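Local coordinates for protein VirX1 (Cyanophage Syn10, PDB 6QGM) that is a marine viral halogenase, assigned to the flavin-dependent tryptophan halogenase family, that iodinates diverse substrates, at residues 25-30 against 371-376; 117-122 against 470-475; 238-243 against 332-337; 400-405 against 460-465. All coordinates share one frame; numbering follows the deposited sequence.

Contact 1. Residues 25-30 against 371-376; sequences KLCPQL and YLINQR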
loop_
_atom_site.group_PDB
_atom_site.type_symbol
_atom_site.label_atom_id
_atom_site.label_comp_id
_atom_site.label_asym_id
_atom_site.label_seq_id
_atom_site.Cartn_x
_atom_site.Cartn_y
_atom_site.Cartn_z
ATOM N N LYS B 25 -2.733 23.536 30.788
ATOM C CA LYS B 25 -1.260 23.431 30.961
ATOM C C LYS B 25 -0.557 23.591 29.605
ATOM O O LYS B 25 0.386 24.399 29.545
ATOM C CB LYS B 25 -0.897 22.110 31.645
ATOM C CG LYS B 25 0.592 21.876 31.833
ATOM C CD LYS B 25 0.953 21.128 33.085
ATOM C CE LYS B 25 2.452 20.932 33.242
ATOM N NZ LYS B 25 3.045 20.206 32.089
ATOM N N LEU B 26 -0.990 22.873 28.560
ATOM C CA LEU B 26 -0.292 22.806 27.243
ATOM C C LEU B 26 -0.793 23.902 26.284
ATOM O O LEU B 26 -0.136 24.112 25.252
ATOM C CB LEU B 26 -0.487 21.413 26.641
ATOM C CG LEU B 26 -0.090 20.235 27.533
ATOM C CD1 LEU B 26 -0.454 18.906 26.904
ATOM C CD2 LEU B 26 1.388 20.266 27.835
ATOM N N CYS B 27 -1.916 24.567 26.578
ATOM C CA CYS B 27 -2.520 25.628 25.720
ATOM C C CYS B 27 -2.879 26.828 26.591
ATOM O O CYS B 27 -4.048 27.216 26.689
ATOM C CB CYS B 27 -3.737 25.105 24.962
ATOM S SG CYS B 27 -3.401 23.603 23.988
ATOM N N PRO B 28 -1.866 27.472 27.217
ATOM C CA PRO B 28 -2.103 28.560 28.174
ATOM C C PRO B 28 -2.854 29.759 27.570
ATOM O O PRO B 28 -3.473 30.476 28.317
ATOM C CB PRO B 28 -0.698 29.008 28.594
ATOM C CG PRO B 28 0.202 27.850 28.217
ATOM C CD PRO B 28 -0.432 27.229 26.995
ATOM N N GLN B 29 -2.770 29.945 26.249
ATOM C CA GLN B 29 -3.459 31.034 25.493
ATOM C C GLN B 29 -4.987 30.887 25.620
ATOM O O GLN B 29 -5.677 31.911 25.468
ATOM C CB GLN B 29 -2.996 31.074 24.026
ATOM C CG GLN B 29 -3.568 29.997 23.106
ATOM C CD GLN B 29 -2.761 28.717 23.051
ATOM O OE1 GLN B 29 -2.131 28.305 24.031
ATOM N NE2 GLN B 29 -2.788 28.051 21.898
ATOM N N LEU B 30 -5.507 29.677 25.881
ATOM C CA LEU B 30 -6.972 29.401 25.930
ATOM C C LEU B 30 -7.576 29.910 27.244
ATOM O O LEU B 30 -6.951 29.717 28.303
ATOM C CB LEU B 30 -7.234 27.897 25.816
ATOM C CG LEU B 30 -6.901 27.246 24.476
ATOM C CD1 LEU B 30 -7.300 25.778 24.506
ATOM C CD2 LEU B 30 -7.597 27.973 23.319
ATOM N N TYR B 371 -2.406 19.386 19.874
ATOM C CA TYR B 371 -1.474 19.440 18.720
ATOM C C TYR B 371 -1.941 20.529 17.751
ATOM O O TYR B 371 -1.124 21.383 17.378
ATOM C CB TYR B 371 -1.357 18.064 18.059
ATOM C CG TYR B 371 -0.523 18.061 16.807
ATOM C CD1 TYR B 371 0.847 17.893 16.872
ATOM C CD2 TYR B 371 -1.095 18.241 15.562
ATOM C CE1 TYR B 371 1.635 17.889 15.733
ATOM C CE2 TYR B 371 -0.326 18.273 14.415
ATOM C CZ TYR B 371 1.045 18.094 14.498
ATOM O OH TYR B 371 1.811 18.114 13.367
ATOM N N LEU B 372 -3.226 20.525 17.384
ATOM C CA LEU B 372 -3.800 21.490 16.407
ATOM C C LEU B 372 -3.871 22.900 17.011
ATOM O O LEU B 372 -3.604 23.877 16.287
ATOM C CB LEU B 372 -5.185 20.991 15.976
ATOM C CG LEU B 372 -5.193 19.770 15.058
ATOM C CD1 LEU B 372 -6.601 19.431 14.639
ATOM C CD2 LEU B 372 -4.333 19.992 13.823
ATOM N N ILE B 373 -4.252 23.025 18.278
ATOM C CA ILE B 373 -4.432 24.357 18.931
ATOM C C ILE B 373 -3.059 25.037 19.095
ATOM O O ILE B 373 -3.013 26.268 18.939
ATOM C CB ILE B 373 -5.212 24.198 20.252
ATOM C CG1 ILE B 373 -6.684 23.880 19.960
ATOM C CG2 ILE B 373 -5.047 25.426 21.132
ATOM C CD1 ILE B 373 -7.517 23.589 21.192
ATOM N N ASN B 374 -1.986 24.276 19.352
ATOM C CA ASN B 374 -0.615 24.828 19.546
ATOM C C ASN B 374 0.086 25.045 18.204
ATOM O O ASN B 374 1.200 25.586 18.200
ATOM C CB ASN B 374 0.249 23.946 20.450
ATOM C CG ASN B 374 -0.236 23.975 21.879
ATOM O OD1 ASN B 374 -1.025 24.847 22.247
ATOM N ND2 ASN B 374 0.205 23.016 22.670
ATOM N N GLN B 375 -0.567 24.697 17.099
ATOM C CA GLN B 375 0.007 24.817 15.738
ATOM C C GLN B 375 0.099 26.309 15.370
ATOM O O GLN B 375 1.225 26.780 15.182
ATOM C CB GLN B 375 -0.832 23.931 14.812
ATOM C CG GLN B 375 -0.140 23.542 13.522
ATOM C CD GLN B 375 1.035 22.606 13.681
ATOM O OE1 GLN B 375 2.177 23.040 13.606
ATOM N NE2 GLN B 375 0.782 21.318 13.857
ATOM N N ARG B 376 -1.018 27.046 15.298
ATOM C CA ARG B 376 -1.015 28.497 14.933
ATOM C C ARG B 376 -1.939 29.288 15.864
ATOM O O ARG B 376 -2.894 29.917 15.399
ATOM C CB ARG B 376 -1.370 28.685 13.455
ATOM C CG ARG B 376 -0.412 27.984 12.501
ATOM C CD ARG B 376 -0.828 28.064 11.062
ATOM N NE ARG B 376 -1.900 27.139 10.714
ATOM C CZ ARG B 376 -2.387 27.005 9.491
ATOM N NH1 ARG B 376 -1.877 27.695 8.476
ATOM N NH2 ARG B 376 -3.367 26.145 9.276
#

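Contact 2. Residues 117-122 against 470-475; sequences LANKYP and GLRPQS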
loop_
_atom_site.group_PDB
_atom_site.type_symbol
_atom_site.label_atom_id
_atom_site.label_comp_id
_atom_site.label_asym_id
_atom_site.label_seq_id
_atom_site.Cartn_x
_atom_site.Cartn_y
_atom_site.Cartn_z
ATOM N N LEU B 117 10.650 -23.950 18.180
ATOM C CA LEU B 117 10.848 -24.549 19.529
ATOM C C LEU B 117 9.571 -25.295 19.950
ATOM O O LEU B 117 9.684 -26.452 20.418
ATOM C CB LEU B 117 11.204 -23.461 20.551
ATOM C CG LEU B 117 12.626 -22.911 20.462
ATOM C CD1 LEU B 117 12.840 -21.758 21.429
ATOM C CD2 LEU B 117 13.626 -24.007 20.747
ATOM N N ALA B 118 8.413 -24.646 19.789
ATOM C CA ALA B 118 7.074 -25.187 20.125
ATOM C C ALA B 118 6.819 -26.494 19.356
ATOM O O ALA B 118 6.268 -27.429 19.970
ATOM C CB ALA B 118 6.012 -24.161 19.839
ATOM N N ASN B 119 7.230 -26.581 18.083
ATOM C CA ASN B 119 7.026 -27.783 17.225
ATOM C C ASN B 119 7.974 -28.896 17.674
ATOM O O ASN B 119 7.517 -30.041 17.821
ATOM C CB ASN B 119 7.202 -27.466 15.737
ATOM C CG ASN B 119 5.964 -26.852 15.108
ATOM O OD1 ASN B 119 4.840 -27.102 15.556
ATOM N ND2 ASN B 119 6.161 -26.053 14.063
ATOM N N LYS B 120 9.249 -28.562 17.887
ATOM C CA LYS B 120 10.322 -29.529 18.219
ATOM C C LYS B 120 10.158 -30.034 19.653
ATOM O O LYS B 120 10.372 -31.227 19.868
ATOM C CB LYS B 120 11.680 -28.863 18.044
ATOM C CG LYS B 120 12.042 -28.500 16.611
ATOM C CD LYS B 120 13.473 -27.973 16.527
ATOM C CE LYS B 120 14.140 -28.325 15.221
ATOM N NZ LYS B 120 13.558 -27.506 14.144
ATOM N N TYR B 121 9.807 -29.160 20.598
ATOM C CA TYR B 121 9.823 -29.454 22.057
ATOM C C TYR B 121 8.512 -29.008 22.699
ATOM O O TYR B 121 8.500 -28.136 23.559
ATOM C CB TYR B 121 11.044 -28.781 22.689
ATOM C CG TYR B 121 12.329 -28.969 21.922
ATOM C CD1 TYR B 121 12.911 -30.218 21.780
ATOM C CD2 TYR B 121 12.971 -27.889 21.342
ATOM C CE1 TYR B 121 14.098 -30.391 21.084
ATOM C CE2 TYR B 121 14.156 -28.040 20.638
ATOM C CZ TYR B 121 14.725 -29.296 20.508
ATOM O OH TYR B 121 15.907 -29.420 19.836
ATOM N N PRO B 122 7.379 -29.641 22.328
ATOM C CA PRO B 122 6.048 -29.199 22.754
ATOM C C PRO B 122 5.888 -29.125 24.278
ATOM O O PRO B 122 5.326 -28.159 24.748
ATOM C CB PRO B 122 5.091 -30.279 22.230
ATOM C CG PRO B 122 5.862 -30.978 21.129
ATOM C CD PRO B 122 7.319 -30.873 21.522
ATOM N N GLY B 470 -2.802 -20.681 20.589
ATOM C CA GLY B 470 -2.130 -21.943 20.223
ATOM C C GLY B 470 -1.773 -22.014 18.749
ATOM O O GLY B 470 -1.659 -23.117 18.234
ATOM N N LEU B 471 -1.563 -20.878 18.101
ATOM C CA LEU B 471 -1.103 -20.832 16.687
ATOM C C LEU B 471 0.414 -20.592 16.637
ATOM O O LEU B 471 0.952 -20.001 17.554
ATOM C CB LEU B 471 -1.884 -19.738 15.948
ATOM C CG LEU B 471 -3.394 -19.930 15.873
ATOM C CD1 LEU B 471 -4.106 -18.605 15.673
ATOM C CD2 LEU B 471 -3.759 -20.891 14.771
ATOM N N ARG B 472 1.050 -21.075 15.574
ATOM C CA ARG B 472 2.506 -21.001 15.278
ATOM C C ARG B 472 2.715 -20.561 13.834
ATOM O O ARG B 472 1.905 -20.887 12.976
ATOM C CB ARG B 472 3.116 -22.387 15.489
ATOM C CG ARG B 472 3.126 -22.825 16.946
ATOM C CD ARG B 472 3.550 -24.273 17.105
ATOM N NE ARG B 472 2.814 -25.159 16.227
ATOM C CZ ARG B 472 1.519 -25.434 16.339
ATOM N NH1 ARG B 472 0.793 -24.877 17.289
ATOM N NH2 ARG B 472 0.940 -26.257 15.486
ATOM N N PRO B 473 3.791 -19.820 13.505
ATOM C CA PRO B 473 4.025 -19.368 12.131
ATOM C C PRO B 473 4.167 -20.537 11.148
ATOM O O PRO B 473 3.593 -20.461 10.070
ATOM C CB PRO B 473 5.310 -18.522 12.177
ATOM C CG PRO B 473 5.946 -18.840 13.521
ATOM C CD PRO B 473 4.841 -19.370 14.427
ATOM N N GLN B 474 4.904 -21.575 11.547
ATOM C CA GLN B 474 4.933 -22.889 10.858
ATOM C C GLN B 474 4.278 -23.900 11.788
ATOM O O GLN B 474 4.758 -24.055 12.920
ATOM C CB GLN B 474 6.363 -23.281 10.503
ATOM C CG GLN B 474 6.982 -22.378 9.432
ATOM C CD GLN B 474 8.423 -22.002 9.728
ATOM O OE1 GLN B 474 9.205 -22.830 10.207
ATOM N NE2 GLN B 474 8.744 -20.727 9.510
ATOM N N SER B 475 3.181 -24.519 11.341
ATOM C CA SER B 475 2.270 -25.328 12.193
ATOM C C SER B 475 2.889 -26.704 12.466
ATOM O O SER B 475 2.487 -27.318 13.459
ATOM C CB SER B 475 0.886 -25.429 11.592
ATOM O OG SER B 475 0.910 -25.906 10.259
#

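Contact 3. Residues 238-243 against 332-337; sequences GEAFSP and KRTRAW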
loop_
_atom_site.group_PDB
_atom_site.type_symbol
_atom_site.label_atom_id
_atom_site.label_comp_id
_atom_site.label_asym_id
_atom_site.label_seq_id
_atom_site.Cartn_x
_atom_site.Cartn_y
_atom_site.Cartn_z
ATOM N N GLY B 238 -26.269 16.038 16.168
ATOM C CA GLY B 238 -26.956 14.957 15.440
ATOM C C GLY B 238 -26.017 14.008 14.720
ATOM O O GLY B 238 -26.452 13.423 13.741
ATOM N N GLU B 239 -24.788 13.821 15.183
ATOM C CA GLU B 239 -23.820 12.937 14.471
ATOM C C GLU B 239 -24.216 11.468 14.678
ATOM O O GLU B 239 -24.378 11.030 15.833
ATOM C CB GLU B 239 -22.374 13.196 14.906
ATOM C CG GLU B 239 -21.350 12.688 13.899
ATOM C CD GLU B 239 -21.453 13.289 12.505
ATOM O OE1 GLU B 239 -22.091 14.357 12.360
ATOM O OE2 GLU B 239 -20.905 12.697 11.561
ATOM N N ALA B 240 -24.346 10.747 13.565
ATOM C CA ALA B 240 -24.706 9.314 13.476
ATOM C C ALA B 240 -23.725 8.472 14.290
ATOM O O ALA B 240 -22.599 8.917 14.488
ATOM C CB ALA B 240 -24.695 8.891 12.026
ATOM N N PHE B 241 -24.136 7.263 14.661
ATOM C CA PHE B 241 -23.335 6.277 15.416
ATOM C C PHE B 241 -23.177 4.995 14.593
ATOM O O PHE B 241 -24.179 4.359 14.307
ATOM C CB PHE B 241 -24.013 6.019 16.763
ATOM C CG PHE B 241 -23.254 5.076 17.651
ATOM C CD1 PHE B 241 -22.133 5.508 18.352
ATOM C CD2 PHE B 241 -23.643 3.745 17.755
ATOM C CE1 PHE B 241 -21.418 4.631 19.145
ATOM C CE2 PHE B 241 -22.919 2.865 18.544
ATOM C CZ PHE B 241 -21.810 3.319 19.224
ATOM N N SER B 242 -21.944 4.615 14.239
ATOM C CA SER B 242 -21.614 3.298 13.622
ATOM C C SER B 242 -21.327 2.280 14.720
ATOM O O SER B 242 -20.290 2.367 15.370
ATOM C CB SER B 242 -20.429 3.379 12.687
ATOM O OG SER B 242 -20.634 4.329 11.660
ATOM N N PRO B 243 -22.201 1.275 14.952
ATOM C CA PRO B 243 -21.917 0.221 15.932
ATOM C C PRO B 243 -20.867 -0.764 15.382
ATOM O O PRO B 243 -20.710 -0.804 14.184
ATOM C CB PRO B 243 -23.290 -0.438 16.137
ATOM C CG PRO B 243 -23.955 -0.281 14.797
ATOM C CD PRO B 243 -23.494 1.073 14.280
ATOM N N LYS B 332 -18.551 4.000 17.244
ATOM C CA LYS B 332 -18.004 5.368 17.092
ATOM C C LYS B 332 -19.038 6.221 16.363
ATOM O O LYS B 332 -19.781 5.677 15.522
ATOM C CB LYS B 332 -16.736 5.341 16.239
ATOM C CG LYS B 332 -16.851 4.391 15.054
ATOM C CD LYS B 332 -15.920 4.652 13.928
ATOM C CE LYS B 332 -16.390 3.960 12.668
ATOM N NZ LYS B 332 -15.359 4.026 11.601
ATOM N N ARG B 333 -19.055 7.514 16.662
ATOM C CA ARG B 333 -19.699 8.524 15.798
ATOM C C ARG B 333 -18.946 8.531 14.458
ATOM O O ARG B 333 -17.735 8.186 14.426
ATOM C CB ARG B 333 -19.671 9.890 16.478
ATOM C CG ARG B 333 -20.322 9.925 17.852
ATOM C CD ARG B 333 -21.825 9.775 17.753
ATOM N NE ARG B 333 -22.430 9.318 18.996
ATOM C CZ ARG B 333 -23.729 9.125 19.147
ATOM N NH1 ARG B 333 -24.553 9.374 18.144
ATOM N NH2 ARG B 333 -24.204 8.688 20.292
ATOM N N THR B 334 -19.631 8.913 13.383
ATOM C CA THR B 334 -19.056 8.954 12.011
ATOM C C THR B 334 -17.992 10.057 11.939
ATOM O O THR B 334 -17.199 10.041 10.997
ATOM C CB THR B 334 -20.185 9.087 10.976
ATOM O OG1 THR B 334 -20.927 10.276 11.232
ATOM C CG2 THR B 334 -21.149 7.926 11.028
ATOM N N ARG B 335 -18.003 10.985 12.902
ATOM C CA ARG B 335 -17.001 12.063 13.044
ATOM C C ARG B 335 -16.918 12.476 14.510
ATOM O O ARG B 335 -17.960 12.463 15.190
ATOM C CB ARG B 335 -17.392 13.289 12.226
ATOM C CG ARG B 335 -17.168 13.138 10.731
ATOM C CD ARG B 335 -17.540 14.405 9.988
ATOM N NE ARG B 335 -18.933 14.736 10.222
ATOM C CZ ARG B 335 -19.512 15.871 9.867
ATOM N NH1 ARG B 335 -18.839 16.790 9.200
ATOM N NH2 ARG B 335 -20.784 16.073 10.145
ATOM N N ALA B 336 -15.724 12.867 14.956
ATOM C CA ALA B 336 -15.436 13.334 16.329
ATOM C C ALA B 336 -15.595 14.858 16.404
ATOM O O ALA B 336 -16.171 15.358 17.404
ATOM C CB ALA B 336 -14.044 12.917 16.696
ATOM N N TRP B 337 -15.093 15.565 15.382
ATOM C CA TRP B 337 -15.154 17.042 15.267
ATOM C C TRP B 337 -16.212 17.417 14.233
ATOM O O TRP B 337 -15.980 17.174 13.040
ATOM C CB TRP B 337 -13.779 17.585 14.893
ATOM C CG TRP B 337 -13.578 19.030 15.239
ATOM C CD1 TRP B 337 -14.519 20.018 15.286
ATOM C CD2 TRP B 337 -12.325 19.646 15.573
ATOM N NE1 TRP B 337 -13.940 21.207 15.628
ATOM C CE2 TRP B 337 -12.596 21.011 15.816
ATOM C CE3 TRP B 337 -11.016 19.177 15.700
ATOM C CZ2 TRP B 337 -11.593 21.912 16.175
ATOM C CZ3 TRP B 337 -10.032 20.070 16.059
ATOM C CH2 TRP B 337 -10.311 21.421 16.274
#

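Contact 4. Residues 400-405 against 460-465; sequences SDFVAM and NGISFI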
loop_
_atom_site.group_PDB
_atom_site.type_symbol
_atom_site.label_atom_id
_atom_site.label_comp_id
_atom_site.label_asym_id
_atom_site.label_seq_id
_atom_site.Cartn_x
_atom_site.Cartn_y
_atom_site.Cartn_z
ATOM N N SER B 400 -10.507 -1.886 17.318
ATOM C CA SER B 400 -11.743 -2.718 17.315
ATOM C C SER B 400 -11.476 -4.034 16.564
ATOM O O SER B 400 -11.937 -5.085 17.060
ATOM C CB SER B 400 -12.943 -1.962 16.769
ATOM O OG SER B 400 -12.738 -1.573 15.421
ATOM N N ASP B 401 -10.735 -3.991 15.446
ATOM C CA ASP B 401 -10.257 -5.201 14.713
ATOM C C ASP B 401 -9.348 -6.049 15.609
ATOM O O ASP B 401 -9.513 -7.284 15.629
ATOM C CB ASP B 401 -9.505 -4.838 13.426
ATOM C CG ASP B 401 -10.394 -4.680 12.210
ATOM O OD1 ASP B 401 -11.523 -5.182 12.242
ATOM O OD2 ASP B 401 -9.961 -4.040 11.257
ATOM N N PHE B 402 -8.402 -5.423 16.306
ATOM C CA PHE B 402 -7.448 -6.124 17.203
ATOM C C PHE B 402 -8.235 -6.869 18.286
ATOM O O PHE B 402 -7.976 -8.066 18.535
ATOM C CB PHE B 402 -6.432 -5.139 17.786
ATOM C CG PHE B 402 -5.441 -5.764 18.737
ATOM C CD1 PHE B 402 -4.871 -7.007 18.498
ATOM C CD2 PHE B 402 -5.051 -5.081 19.872
ATOM C CE1 PHE B 402 -3.961 -7.557 19.397
ATOM C CE2 PHE B 402 -4.149 -5.630 20.773
ATOM C CZ PHE B 402 -3.610 -6.867 20.542
ATOM N N VAL B 403 -9.201 -6.187 18.902
ATOM C CA VAL B 403 -10.065 -6.763 19.975
ATOM C C VAL B 403 -10.858 -7.932 19.366
ATOM O O VAL B 403 -10.916 -8.980 20.004
ATOM C CB VAL B 403 -10.963 -5.678 20.609
ATOM C CG1 VAL B 403 -12.062 -6.251 21.475
ATOM C CG2 VAL B 403 -10.138 -4.698 21.408
ATOM N N ALA B 404 -11.400 -7.778 18.153
ATOM C CA ALA B 404 -12.170 -8.833 17.457
ATOM C C ALA B 404 -11.306 -10.093 17.275
ATOM O O ALA B 404 -11.869 -11.204 17.370
ATOM C CB ALA B 404 -12.697 -8.327 16.131
ATOM N N MET B 405 -9.991 -9.941 17.055
ATOM C CA MET B 405 -9.069 -11.078 16.809
ATOM C C MET B 405 -8.963 -11.975 18.049
ATOM O O MET B 405 -8.741 -13.178 17.868
ATOM C CB MET B 405 -7.682 -10.578 16.403
ATOM C CG MET B 405 -7.618 -10.105 14.971
ATOM S SD MET B 405 -5.954 -9.760 14.402
ATOM C CE MET B 405 -6.273 -9.238 12.719
ATOM N N ASN B 460 2.778 -6.172 15.978
ATOM C CA ASN B 460 2.936 -5.668 17.368
ATOM C C ASN B 460 1.643 -5.897 18.159
ATOM O O ASN B 460 0.809 -4.979 18.187
ATOM C CB ASN B 460 3.384 -4.192 17.395
ATOM C CG ASN B 460 3.958 -3.717 18.732
ATOM O OD1 ASN B 460 3.586 -4.212 19.811
ATOM N ND2 ASN B 460 4.859 -2.736 18.679
ATOM N N GLY B 461 1.505 -7.059 18.805
ATOM C CA GLY B 461 0.383 -7.340 19.714
ATOM C C GLY B 461 -0.393 -8.572 19.288
ATOM O O GLY B 461 -0.687 -9.432 20.153
ATOM N N ILE B 462 -0.716 -8.657 17.997
ATOM C CA ILE B 462 -1.369 -9.841 17.374
ATOM C C ILE B 462 -0.568 -11.095 17.744
ATOM O O ILE B 462 -1.203 -12.136 18.043
ATOM C CB ILE B 462 -1.511 -9.659 15.849
ATOM C CG1 ILE B 462 -2.664 -8.698 15.529
ATOM C CG2 ILE B 462 -1.707 -11.008 15.156
ATOM C CD1 ILE B 462 -2.621 -8.133 14.129
ATOM N N SER B 463 0.761 -11.010 17.718
ATOM C CA SER B 463 1.651 -12.168 17.960
ATOM C C SER B 463 1.326 -12.802 19.323
ATOM O O SER B 463 1.201 -14.035 19.367
ATOM C CB SER B 463 3.097 -11.783 17.832
ATOM O OG SER B 463 3.444 -11.655 16.470
ATOM N N PHE B 464 1.133 -12.004 20.377
ATOM C CA PHE B 464 0.877 -12.528 21.742
ATOM C C PHE B 464 -0.488 -13.234 21.797
ATOM O O PHE B 464 -0.626 -14.239 22.502
ATOM C CB PHE B 464 0.922 -11.406 22.776
ATOM C CG PHE B 464 2.288 -10.808 22.979
ATOM C CD1 PHE B 464 3.220 -11.411 23.808
ATOM C CD2 PHE B 464 2.641 -9.649 22.307
ATOM C CE1 PHE B 464 4.480 -10.860 23.972
ATOM C CE2 PHE B 464 3.899 -9.094 22.475
ATOM C CZ PHE B 464 4.823 -9.715 23.289
ATOM N N ILE B 465 -1.467 -12.715 21.070
ATOM C CA ILE B 465 -2.882 -13.193 21.076
ATOM C C ILE B 465 -2.985 -14.530 20.323
ATOM O O ILE B 465 -3.500 -15.492 20.926
ATOM C CB ILE B 465 -3.814 -12.116 20.487
ATOM C CG1 ILE B 465 -3.724 -10.795 21.258
ATOM C CG2 ILE B 465 -5.252 -12.621 20.430
ATOM C CD1 ILE B 465 -3.852 -10.929 22.759
#

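Contact 1. Residues 25-30 against 371-376
Cys27 and Asn374 bring the two backbones nearest, their CA atoms 6.5 Å apart, where two helices come to an end side by side. Helix 14-26 stops at Leu26; Cys27 leaves helical geometry and the chain reverses in a type I beta turn from Cys27 to Leu30, closed by Leu30 N to Cys27 O at 3.0 Å. Asn374 follows on helix 360-373. Its ND2 donates to Leu26 O at 2.8 Å; the bond is bent (139° at the hydrogen), and the donor stands above the carbonyl plane instead of on a lone pair. The turn belongs to a Rossmann-type beta-alpha-beta crossover, in which helix 14-26 links the parallel, adjacent strands 6-10 and 31-36, so helix 360-373 abuts the crossover just before its second strand begins. Ile373 supplies the apolar part with both its branches. Its CD1 meets Leu30 CD1 at 4.0 Å, the two side chains crossing at about a right angle, while its CG2 lies 3.8 Å from Cys27 SG. Gln29, with chi1 at 76° and a second bend at chi2, brings NE2 to 3.5 Å from Ile373 CG2. Its amide plane is turned 33° from that of Asn374. On Tyr371 and Gln375 the CB atoms point away from the turn; Tyr371 OH bonds to Pro473 O, and Gln375 OE1 to Arg472 N, both of a second subunit.

Contact 2. Residues 117-122 against 470-475
Gln474 O accepts the shortest bond between the segments, 2.7 Å from Asn119 ND2. The donor rises well out of the carbonyl plane, while the carbonyl oxygen lies only slightly off the amide plane of Asn119. The other end of the same amide is used too: Asn119 OD1 takes a weak bond from Arg472 NE at 2.9 Å, strongly bent at 130°. One asparagine side chain thus acts as donor and acceptor to two residues of the loop, its plane 78° from that of the guanidinium. Within its own loop Arg472 makes a straighter bond: NH2 points almost straight (176°) at a lone pair of Ser475 O, 2.8 Å away and within the guanidinium plane. Its chain, bent at chi3, passes Ala118, whose CB lies 3.7 Å from Arg472 CD. The loop begins at Gly470, where a Schellman motif ends helix 462-468, and it also meets a third subunit, with Ser475 OG bonded to Tyr371 O of that subunit. Gln474 OE1 is engaged by Ser480 of helix 477-484. The contact thus joins the loop between helices 462-468 and 477-484 to the last turn of helix 113-120, whose Leu117 packs on helix 494-512.

Contact 3. Residues 238-243 against 332-337
Glu239 directs its CB at the 332-337 segment, and with CG anti to the backbone N (chi1 -160°) the side chain runs on toward Thr334 and Arg335. CG settles 3.6 Å from Arg335 O and also lies near Thr334 OG1. The chain bends at chi2, and Arg335 meets the carboxylate with NE and NH2, one to each oxygen: NH2 reaches OE1 at 3.1 Å from the syn side but tilted out of the carboxylate plane, and NE reaches OE2, also at 3.1 Å, from above that plane. The carboxylate and guanidinium planes stand 54° apart, so this two-nitrogen salt bridge is not coplanar. Thr334 OG1 also lies beside OE2, modelled too close for its distance to be trusted. The backbone oxygen of Glu239 has a separate partner, Arg333 NH1 at 2.8 Å, nearly along the C=O axis, while Phe241 CB lies over one face of that guanidinium. Beyond, the two segments pair as antiparallel strands. Ser242 and Lys332 form a hydrogen-bonded pair, Ser242 N to Lys332 O at 2.7 Å and Lys332 N to Ser242 O at 3.0 Å; Phe241 and Arg333 form the adjacent non-hydrogen-bonded pair. Strand 241-243 is thereby the edge of a small antiparallel sheet with 331-333 and 349-350. Lys332 NZ makes salt bridges with Asp393 and Asp397 of helix 382-408, whereas Glu239 and Arg333 touch Leu233 of helix 231-236.

Contact 4. Residues 400-405 against 460-465
Phe402 and Met405 pack against Ile462 and Ile465 in an apolar group, where the long helix 382-408 passes the first turn of the short helix 462-468. Phe402 has CG anti to its backbone N (chi1 179°), which carries the ring out to the other helix. There two ring atoms reach the isoleucines: CE1 lies 3.7 Å from Ile465 CG1, and CD1 is 4.1 Å from Ile462 CG1. Phe402 and Ile462 run past one another in opposite directions. One turn further along, Met405, extended beyond CG, crosses Ile462 obliquely, with SD 3.6 Å from the same CG1 and 3.7 Å from Ile462 CD1.

A second kind of contact joins the ring to main chain. Gly461, at the N-cap position of helix 462-468, presents no side chain, and the Phe402 ring comes right up to its backbone, with CE1 3.7 Å from Gly461 C and equally far from Ile462 N. Neighbouring side chains continue the packing: His406 meets Phe402 edge-to-face, and Trp442 of helix 441-451 lies against Met405, while Leu445 of that helix touches Ile462.

Polar bonding between the two segments is absent, and Ser400 and Asp401 find their partners elsewhere, Asp401 with Lys247 and Trp442. Between these segments the attraction is therefore dispersion and hydrophobic burial, so their relative placement probably depends on the fit of ring, thioether and branched chains instead of on directional bonds.

From the N terminus, contact 1 opens first, in the Rossmann-type crossover, and contact 2 opens next, on helix 113-120. Contact 3 then opens and closes within both, pairing strands 241-243 and 331-333. Contact 1 closes at 371-376, before contact 4 joins helices 382-408 and 462-468; contact 2 closes last, so contacts 1 and 2 cross and contact 4 falls wholly within contact 2. Contacts 1 and 3 touch where Leu372 packs on Trp337. Contacts 1 and 2 lie on opposite sides of the chain's centre, their centres 51 Å apart, yet between subunits the 371-376 segment of one meets the 470-475 loop of another.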